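Cg10997-pa (PDB 2YV7) is a soluble, glutathione transferase-like member of the CLIC family that might insert into membranes and form pH-dependent chloride channels. Local coordinates at residues Leu53-Ile59 and Ile108-Leu114. Sequence-based numbering, arbitrary orientation.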
loop_
_atom_site.group_PDB
_atom_site.type_symbol
_atom_site.label_atom_id
_atom_site.label_comp_id
_atom_site.label_asym_id
_atom_site.label_seq_id
_atom_site.Cartn_x
_atom_site.Cartn_y
_atom_site.Cartn_z
ATOM N N LEU A 53 13.151 3.524 3.721
ATOM C CA LEU A 53 14.216 4.566 3.874
ATOM C C LEU A 53 14.787 4.581 5.304
ATOM O O LEU A 53 16.002 4.729 5.520
ATOM C CB LEU A 53 13.660 5.921 3.498
ATOM C CG LEU A 53 13.316 6.106 1.998
ATOM C CD1 LEU A 53 12.926 7.557 1.703
ATOM C CD2 LEU A 53 14.505 5.660 1.111
ATOM N N ALA A 54 13.910 4.333 6.256
ATOM C CA ALA A 54 14.274 4.264 7.674
ATOM C C ALA A 54 15.035 2.972 7.978
ATOM O O ALA A 54 15.966 2.962 8.777
ATOM C CB ALA A 54 13.010 4.399 8.529
ATOM N N GLU A 55 14.666 1.869 7.330
ATOM C CA GLU A 55 15.504 0.682 7.392
ATOM C C GLU A 55 16.935 0.938 6.938
ATOM O O GLU A 55 17.887 0.336 7.461
ATOM C CB GLU A 55 14.932 -0.391 6.472
ATOM C CG GLU A 55 13.964 -1.280 7.103
ATOM C CD GLU A 55 13.546 -2.386 6.143
ATOM O OE1 GLU A 55 13.894 -2.314 4.931
ATOM O OE2 GLU A 55 12.867 -3.319 6.608
ATOM N N LEU A 56 17.077 1.792 5.931
ATOM C CA LEU A 56 18.366 2.149 5.353
ATOM C C LEU A 56 19.068 3.192 6.225
ATOM O O LEU A 56 20.181 3.627 5.930
ATOM C CB LEU A 56 18.179 2.662 3.920
ATOM C CG LEU A 56 17.999 1.589 2.831
ATOM C CD1 LEU A 56 17.442 2.171 1.545
ATOM C CD2 LEU A 56 19.300 0.839 2.542
ATOM N N LYS A 57 18.396 3.555 7.313
ATOM C CA LYS A 57 18.876 4.500 8.324
ATOM C C LYS A 57 19.206 5.915 7.804
ATOM O O LYS A 57 20.051 6.626 8.382
ATOM C CB LYS A 57 20.014 3.885 9.172
ATOM C CG LYS A 57 19.631 2.556 9.848
ATOM C CD LYS A 57 20.351 2.372 11.166
ATOM C CE LYS A 57 20.261 0.923 11.692
ATOM N NZ LYS A 57 21.359 0.603 12.684
ATOM N N THR A 58 18.535 6.345 6.732
ATOM C CA THR A 58 18.694 7.746 6.314
ATOM C C THR A 58 17.783 8.673 7.110
ATOM O O THR A 58 18.024 9.887 7.183
ATOM C CB THR A 58 18.468 7.987 4.811
ATOM O OG1 THR A 58 17.139 7.576 4.441
ATOM C CG2 THR A 58 19.546 7.268 3.962
ATOM N N ILE A 59 16.755 8.087 7.719
ATOM C CA ILE A 59 15.736 8.860 8.449
ATOM C C ILE A 59 15.239 8.058 9.637
ATOM O O ILE A 59 15.584 6.888 9.815
ATOM C CB ILE A 59 14.470 9.230 7.567
ATOM C CG1 ILE A 59 13.772 7.958 7.067
ATOM C CG2 ILE A 59 14.794 10.193 6.407
ATOM C CD1 ILE A 59 12.364 8.221 6.538
ATOM N N ILE A 108 14.171 13.580 0.555
ATOM C CA ILE A 108 14.542 12.648 1.607
ATOM C C ILE A 108 15.691 11.741 1.146
ATOM O O ILE A 108 15.611 11.125 0.072
ATOM C CB ILE A 108 13.325 11.831 2.141
ATOM C CG1 ILE A 108 12.342 12.757 2.881
ATOM C CG2 ILE A 108 13.811 10.718 3.081
ATOM C CD1 ILE A 108 10.937 12.201 3.051
ATOM N N PRO A 109 16.785 11.677 1.937
ATOM C CA PRO A 109 17.913 10.820 1.561
ATOM C C PRO A 109 17.442 9.409 1.301
ATOM O O PRO A 109 16.650 8.873 2.081
ATOM C CB PRO A 109 18.816 10.840 2.804
ATOM C CG PRO A 109 18.007 11.528 3.894
ATOM C CD PRO A 109 17.040 12.403 3.194
ATOM N N GLY A 110 17.931 8.830 0.210
ATOM C CA GLY A 110 17.548 7.493 -0.226
ATOM C C GLY A 110 16.480 7.515 -1.285
ATOM O O GLY A 110 16.292 6.521 -1.990
ATOM N N GLY A 111 15.807 8.663 -1.391
ATOM C CA GLY A 111 14.575 8.835 -2.161
ATOM C C GLY A 111 14.742 8.620 -3.649
ATOM O O GLY A 111 13.887 8.008 -4.294
ATOM N N TYR A 112 15.830 9.141 -4.204
ATOM C CA TYR A 112 16.136 8.972 -5.626
ATOM C C TYR A 112 16.339 7.537 -6.048
ATOM O O TYR A 112 15.888 7.135 -7.128
ATOM C CB TYR A 112 17.381 9.768 -6.007
ATOM C CG TYR A 112 17.068 11.188 -6.358
ATOM C CD1 TYR A 112 16.486 11.503 -7.582
ATOM C CD2 TYR A 112 17.361 12.228 -5.473
ATOM C CE1 TYR A 112 16.196 12.820 -7.921
ATOM C CE2 TYR A 112 17.077 13.558 -5.808
ATOM C CZ TYR A 112 16.496 13.844 -7.040
ATOM O OH TYR A 112 16.203 15.152 -7.386
ATOM N N ASN A 113 17.027 6.769 -5.206
ATOM C CA ASN A 113 17.185 5.336 -5.433
ATOM C C ASN A 113 15.853 4.586 -5.329
ATOM O O ASN A 113 15.672 3.574 -5.973
ATOM C CB ASN A 113 18.207 4.726 -4.455
ATOM C CG ASN A 113 19.555 5.477 -4.446
ATOM O OD1 ASN A 113 20.124 5.786 -5.501
ATOM N ND2 ASN A 113 20.068 5.762 -3.245
ATOM N N LEU A 114 14.921 5.075 -4.516
ATOM C CA LEU A 114 13.666 4.356 -4.310
ATOM C C LEU A 114 12.735 4.629 -5.509
ATOM O O LEU A 114 11.968 3.759 -5.961
ATOM C CB LEU A 114 13.022 4.814 -3.001
ATOM C CG LEU A 114 11.840 4.050 -2.418
ATOM C CD1 LEU A 114 12.318 2.669 -2.001
ATOM C CD2 LEU A 114 11.207 4.804 -1.226
#
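Thr58 and Pro109 face each other with their CA atoms 5.7 Å apart where the end of helix 41-55, closed by a Schellman motif with Lys57 at positive phi, meets the type II turn Ile108-Gly111 that links helix 97-107 to the short helix 111-114. The hydroxyl OG1 of Thr58 donates to Pro109 O at 2.7 Å. A chi1 of 59° turns OG1 toward the turn, and the hydroxyl meets the carbonyl from above its plane, 50° out of it. Alongside this bond the Thr58 side chain slides past the proline ring, CB to CB 3.5 Å. Leu53 reaches into the turn with both methyls: CD1 rests on Ile108 CG2 at 3.6 Å, while CD2 presses on the bare backbone of Gly110, the N-cap of helix 111-114, 3.6 Å from its C atom. Leu114 CD2, from helix 111-114, packs against Leu53 CG at 4.1 Å. Ile59 crosses Ile108 at about a right angle, CG2 to CG2 3.5 Å, and both also touch Leu50. Ile104 of helix 97-107 adds to the packing around Leu53. One polar bond thus pins the turn at the margin of an aliphatic cluster, joining the C-terminal end of helix 41-55, in the thioredoxin-like N-terminal domain, to the turn after helix 97-107; segment 53-59 is predicted to cross the membrane after insertion, so these largely apolar contacts would probably have to part.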